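PDB 6C9B: PLP-Dependent L-Arginine Hydroxylase MppP from Streptomyces wadayamensis, which acts as a pyridoxal phosphate-dependent L-arginine oxidase whose products include 4-hydroxy-2-ketoarginine and 2-ketoarginine. Local coordinates for residues D141-V155 / R173-L187. Residues are numbered along the deposited sequence; the frame is centred on the assembly and turned at random.
Sequences DLSAELLSSVGCVFV and RLAEQCAEHGTVLAL
Arg173 sends NE to Asp141 OD2 (3.1 Å), a salt bridge in which OD2 lies near the guanidinium plane, while NE comes in from above the carboxylate plane; NH1 turns to Glu176, and Asp141 OD1 pairs with Arg170. The next residue, Leu174, sets CD1 against Leu142 CD1 and CD2 against Val155 CG2 (3.9 Å), which packs helix 168-181 on the strand and on the loop ahead of helix 144-149. Gln177 reads both polar atoms of the Leu142 backbone: OE1 accepts from Leu142 N in the carbonyl plane (2.9 Å), while NE2 gives a straighter bond to Leu142 O (165°). His181, its CG anti to the carbonyl carbon (chi1 -72°), lays its ring under Leu147 CB, a CH-pi contact 3.7 Å from the centroid. Gly182 closes the helix in a Schellman motif, and Thr183 presses CG2 on Gly151 C (3.6 Å), while its buried OG1 finds no partner. From Val184 the strands run parallel, bonded from Val184 N to Gly151 O through to Val155 N to Ala186 O (2.9 Å); Ala186 CB meets Phe154 CD2 (3.6 Å). Strand 152-156, helix 168-181 and strand 184-188 form a beta-alpha-beta crossover, with helix 144-149 and its lead-in against the crossover helix; the buried Gln177 amide satisfies both Leu142 backbone atoms, and the charged network lies at the more exposed rim.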
loop_
_atom_site.group_PDB
_atom_site.type_symbol
_atom_site.label_atom_id
_atom_site.label_comp_id
_atom_site.label_asym_id
_atom_site.label_seq_id
_atom_site.Cartn_x
_atom_site.Cartn_y
_atom_site.Cartn_z
ATOM N N ASP B 141 -1.820 29.613 -20.928
ATOM C CA ASP B 141 -0.833 28.607 -21.284
ATOM C C ASP B 141 0.337 28.680 -20.310
ATOM O O ASP B 141 0.707 29.756 -19.834
ATOM C CB ASP B 141 -0.305 28.836 -22.697
ATOM C CG ASP B 141 -1.306 28.549 -23.778
ATOM O OD1 ASP B 141 -2.470 28.241 -23.491
ATOM O OD2 ASP B 141 -0.900 28.638 -24.964
ATOM N N LEU B 142 0.961 27.540 -20.035
ATOM C CA LEU B 142 2.241 27.569 -19.344
ATOM C C LEU B 142 3.329 28.142 -20.243
ATOM O O LEU B 142 3.296 28.024 -21.477
ATOM C CB LEU B 142 2.645 26.167 -18.881
ATOM C CG LEU B 142 1.627 25.488 -17.971
ATOM C CD1 LEU B 142 2.119 24.080 -17.561
ATOM C CD2 LEU B 142 1.327 26.344 -16.743
ATOM N N SER B 143 4.303 28.800 -19.618
ATOM C CA SER B 143 5.331 29.478 -20.389
ATOM C C SER B 143 6.290 28.457 -20.995
ATOM O O SER B 143 6.469 27.350 -20.486
ATOM C CB SER B 143 6.085 30.478 -19.509
ATOM O OG SER B 143 6.978 29.813 -18.638
ATOM N N ALA B 144 6.898 28.830 -22.121
ATOM C CA ALA B 144 7.882 27.942 -22.721
ATOM C C ALA B 144 9.084 27.782 -21.808
ATOM O O ALA B 144 9.729 26.728 -21.789
ATOM C CB ALA B 144 8.302 28.493 -24.089
ATOM N N GLU B 145 9.396 28.830 -21.041
ATOM C CA GLU B 145 10.500 28.765 -20.097
ATOM C C GLU B 145 10.227 27.717 -19.034
ATOM O O GLU B 145 11.107 26.918 -18.689
ATOM C CB GLU B 145 10.714 30.138 -19.462
ATOM C CG GLU B 145 11.379 30.095 -18.091
ATOM C CD GLU B 145 12.056 31.396 -17.718
ATOM O OE1 GLU B 145 12.491 32.126 -18.633
ATOM O OE2 GLU B 145 12.154 31.688 -16.505
ATOM N N LEU B 146 9.001 27.686 -18.514
ATOM C CA LEU B 146 8.669 26.667 -17.530
ATOM C C LEU B 146 8.723 25.279 -18.154
ATOM O O LEU B 146 9.320 24.350 -17.593
ATOM C CB LEU B 146 7.287 26.938 -16.944
ATOM C CG LEU B 146 6.800 25.873 -15.957
ATOM C CD1 LEU B 146 7.743 25.768 -14.757
ATOM C CD2 LEU B 146 5.395 26.213 -15.518
ATOM N N LEU B 147 8.083 25.111 -19.313
ATOM C CA LEU B 147 7.960 23.776 -19.886
ATOM C C LEU B 147 9.321 23.216 -20.266
ATOM O O LEU B 147 9.552 22.010 -20.130
ATOM C CB LEU B 147 7.027 23.796 -21.098
ATOM C CG LEU B 147 5.555 23.949 -20.701
ATOM C CD1 LEU B 147 4.699 24.305 -21.902
ATOM C CD2 LEU B 147 5.056 22.681 -20.043
ATOM N N SER B 148 10.235 24.074 -20.694
ATOM C CA SER B 148 11.577 23.625 -21.038
ATOM C C SER B 148 12.429 23.343 -19.810
ATOM O O SER B 148 13.513 22.765 -19.945
ATOM C CB SER B 148 12.276 24.667 -21.918
ATOM O OG SER B 148 12.719 25.775 -21.147
ATOM N N SER B 149 11.969 23.720 -18.619
ATOM C CA SER B 149 12.711 23.475 -17.395
ATOM C C SER B 149 12.170 22.325 -16.553
ATOM O O SER B 149 12.806 21.983 -15.554
ATOM C CB SER B 149 12.731 24.735 -16.529
ATOM O OG SER B 149 11.450 24.999 -15.995
ATOM N N VAL B 150 11.030 21.726 -16.901
ATOM C CA VAL B 150 10.507 20.616 -16.116
ATOM C C VAL B 150 10.297 19.415 -17.027
ATOM O O VAL B 150 10.135 19.544 -18.242
ATOM C CB VAL B 150 9.189 20.960 -15.387
ATOM C CG1 VAL B 150 9.394 22.129 -14.447
ATOM C CG2 VAL B 150 8.078 21.274 -16.395
ATOM N N GLY B 151 10.280 18.235 -16.414
ATOM C CA GLY B 151 10.062 17.008 -17.155
ATOM C C GLY B 151 8.645 16.481 -17.042
ATOM O O GLY B 151 8.283 15.509 -17.726
ATOM N N CYS B 152 7.857 17.095 -16.156
ATOM C CA CYS B 152 6.508 16.643 -15.837
ATOM C C CYS B 152 5.741 17.836 -15.305
ATOM O O CYS B 152 6.303 18.661 -14.581
ATOM C CB CYS B 152 6.522 15.528 -14.797
ATOM S SG CYS B 152 4.932 14.941 -14.277
ATOM N N VAL B 153 4.484 17.923 -15.716
ATOM C CA VAL B 153 3.492 18.843 -15.161
ATOM C C VAL B 153 2.456 17.973 -14.487
ATOM O O VAL B 153 1.944 17.038 -15.110
ATOM C CB VAL B 153 2.842 19.701 -16.259
ATOM C CG1 VAL B 153 1.738 20.567 -15.675
ATOM C CG2 VAL B 153 3.874 20.575 -16.967
ATOM N N PHE B 154 2.188 18.235 -13.207
ATOM C CA PHE B 154 1.302 17.392 -12.405
ATOM C C PHE B 154 0.104 18.211 -11.939
ATOM O O PHE B 154 0.276 19.222 -11.237
ATOM C CB PHE B 154 2.053 16.830 -11.209
ATOM C CG PHE B 154 1.320 15.728 -10.498
ATOM C CD1 PHE B 154 0.174 15.997 -9.754
ATOM C CD2 PHE B 154 1.780 14.453 -10.538
ATOM C CE1 PHE B 154 -0.493 14.967 -9.098
ATOM C CE2 PHE B 154 1.127 13.439 -9.872
ATOM C CZ PHE B 154 -0.021 13.703 -9.169
ATOM N N VAL B 155 -1.107 17.757 -12.289
ATOM C CA VAL B 155 -2.333 18.479 -11.955
ATOM C C VAL B 155 -3.292 17.546 -11.229
ATOM O O VAL B 155 -3.615 16.458 -11.721
ATOM C CB VAL B 155 -3.027 19.064 -13.199
ATOM C CG1 VAL B 155 -4.333 19.807 -12.794
ATOM C CG2 VAL B 155 -2.106 20.018 -13.934
ATOM N N ARG B 173 -5.314 22.054 -24.151
ATOM C CA ARG B 173 -4.181 22.930 -24.428
ATOM C C ARG B 173 -2.936 22.495 -23.659
ATOM O O ARG B 173 -1.822 22.504 -24.199
ATOM C CB ARG B 173 -4.535 24.376 -24.094
ATOM C CG ARG B 173 -3.411 25.350 -24.408
ATOM C CD ARG B 173 -3.131 25.424 -25.929
ATOM N NE ARG B 173 -1.807 25.973 -26.211
ATOM C CZ ARG B 173 -0.997 25.568 -27.191
ATOM N NH1 ARG B 173 -1.344 24.579 -28.017
ATOM N NH2 ARG B 173 0.184 26.156 -27.334
ATOM N N LEU B 174 -3.101 22.107 -22.399
ATOM C CA LEU B 174 -1.957 21.664 -21.605
ATOM C C LEU B 174 -1.339 20.396 -22.196
ATOM O O LEU B 174 -0.115 20.259 -22.263
ATOM C CB LEU B 174 -2.424 21.431 -20.170
ATOM C CG LEU B 174 -1.383 21.100 -19.115
ATOM C CD1 LEU B 174 -0.343 22.201 -18.992
ATOM C CD2 LEU B 174 -2.093 20.927 -17.773
ATOM N N ALA B 175 -2.175 19.444 -22.610
ATOM C CA ALA B 175 -1.645 18.235 -23.226
ATOM C C ALA B 175 -0.946 18.545 -24.552
ATOM O O ALA B 175 0.084 17.941 -24.875
ATOM C CB ALA B 175 -2.762 17.216 -23.429
ATOM N N GLU B 176 -1.488 19.480 -25.341
ATOM C CA GLU B 176 -0.793 19.897 -26.554
ATOM C C GLU B 176 0.563 20.519 -26.233
ATOM O O GLU B 176 1.547 20.232 -26.917
ATOM C CB GLU B 176 -1.646 20.875 -27.350
ATOM C CG GLU B 176 -2.903 20.256 -27.933
ATOM C CD GLU B 176 -3.816 21.290 -28.563
ATOM O OE1 GLU B 176 -3.503 22.499 -28.515
ATOM O OE2 GLU B 176 -4.867 20.898 -29.094
ATOM N N GLN B 177 0.622 21.394 -25.212
ATOM C CA GLN B 177 1.886 21.998 -24.799
ATOM C C GLN B 177 2.890 20.940 -24.354
ATOM O O GLN B 177 4.068 21.003 -24.743
ATOM C CB GLN B 177 1.676 23.013 -23.675
ATOM C CG GLN B 177 0.850 24.252 -24.022
ATOM C CD GLN B 177 1.097 25.328 -23.027
ATOM O OE1 GLN B 177 0.451 25.379 -21.945
ATOM N NE2 GLN B 177 2.088 26.166 -23.326
ATOM N N CYS B 178 2.443 19.952 -23.559
ATOM C CA CYS B 178 3.341 18.901 -23.098
ATOM C C CYS B 178 3.848 18.084 -24.275
ATOM O O CYS B 178 5.035 17.771 -24.346
ATOM C CB CYS B 178 2.651 17.998 -22.077
ATOM S SG CYS B 178 2.447 18.849 -20.476
ATOM N N ALA B 179 2.967 17.770 -25.229
ATOM C CA ALA B 179 3.403 17.057 -26.429
ATOM C C ALA B 179 4.445 17.849 -27.203
ATOM O O ALA B 179 5.417 17.275 -27.723
ATOM C CB ALA B 179 2.218 16.770 -27.334
ATOM N N GLU B 180 4.196 19.148 -27.386
ATOM C CA GLU B 180 5.120 19.997 -28.137
ATOM C C GLU B 180 6.500 20.023 -27.488
ATOM O O GLU B 180 7.521 20.092 -28.196
ATOM C CB GLU B 180 4.530 21.412 -28.256
ATOM C CG GLU B 180 5.431 22.464 -28.926
ATOM C CD GLU B 180 5.617 22.245 -30.421
ATOM O OE1 GLU B 180 6.464 22.949 -31.007
ATOM O OE2 GLU B 180 4.911 21.397 -31.007
ATOM N N HIS B 181 6.563 19.924 -26.159
ATOM C CA HIS B 181 7.816 19.981 -25.410
ATOM C C HIS B 181 8.366 18.619 -24.974
ATOM O O HIS B 181 9.463 18.562 -24.401
ATOM C CB HIS B 181 7.637 20.857 -24.166
ATOM C CG HIS B 181 7.535 22.314 -24.476
ATOM N ND1 HIS B 181 8.622 23.161 -24.409
ATOM C CD2 HIS B 181 6.488 23.072 -24.884
ATOM C CE1 HIS B 181 8.246 24.381 -24.750
ATOM N NE2 HIS B 181 6.959 24.355 -25.047
ATOM N N GLY B 182 7.639 17.525 -25.192
ATOM C CA GLY B 182 8.124 16.240 -24.723
ATOM C C GLY B 182 7.969 16.015 -23.237
ATOM O O GLY B 182 8.625 15.132 -22.682
ATOM N N THR B 183 7.087 16.773 -22.587
ATOM C CA THR B 183 6.861 16.737 -21.153
ATOM C C THR B 183 5.813 15.670 -20.806
ATOM O O THR B 183 4.869 15.454 -21.565
ATOM C CB THR B 183 6.357 18.114 -20.701
ATOM O OG1 THR B 183 7.098 19.144 -21.360
ATOM C CG2 THR B 183 6.491 18.308 -19.208
ATOM N N VAL B 184 5.962 15.045 -19.639
ATOM C CA VAL B 184 4.927 14.147 -19.120
ATOM C C VAL B 184 3.812 14.981 -18.497
ATOM O O VAL B 184 4.076 15.844 -17.657
ATOM C CB VAL B 184 5.499 13.176 -18.069
ATOM C CG1 VAL B 184 4.395 12.311 -17.508
ATOM C CG2 VAL B 184 6.593 12.284 -18.658
ATOM N N LEU B 185 2.568 14.716 -18.882
ATOM C CA LEU B 185 1.409 15.296 -18.199
ATOM C C LEU B 185 0.840 14.235 -17.261
ATOM O O LEU B 185 0.442 13.161 -17.716
ATOM C CB LEU B 185 0.347 15.765 -19.195
ATOM C CG LEU B 185 -0.927 16.393 -18.593
ATOM C CD1 LEU B 185 -0.606 17.483 -17.631
ATOM C CD2 LEU B 185 -1.771 16.917 -19.728
ATOM N N ALA B 186 0.807 14.534 -15.963
ATOM C CA ALA B 186 0.317 13.606 -14.951
ATOM C C ALA B 186 -0.890 14.213 -14.279
ATOM O O ALA B 186 -0.859 15.387 -13.914
ATOM C CB ALA B 186 1.376 13.312 -13.900
ATOM N N LEU B 187 -1.937 13.409 -14.093
ATOM C CA LEU B 187 -3.158 13.867 -13.470
ATOM C C LEU B 187 -3.476 12.983 -12.279
ATOM O O LEU B 187 -3.330 11.760 -12.358
ATOM C CB LEU B 187 -4.354 13.813 -14.425
ATOM C CG LEU B 187 -4.238 14.528 -15.756
ATOM C CD1 LEU B 187 -5.548 14.342 -16.490
ATOM C CD2 LEU B 187 -3.918 15.973 -15.529
#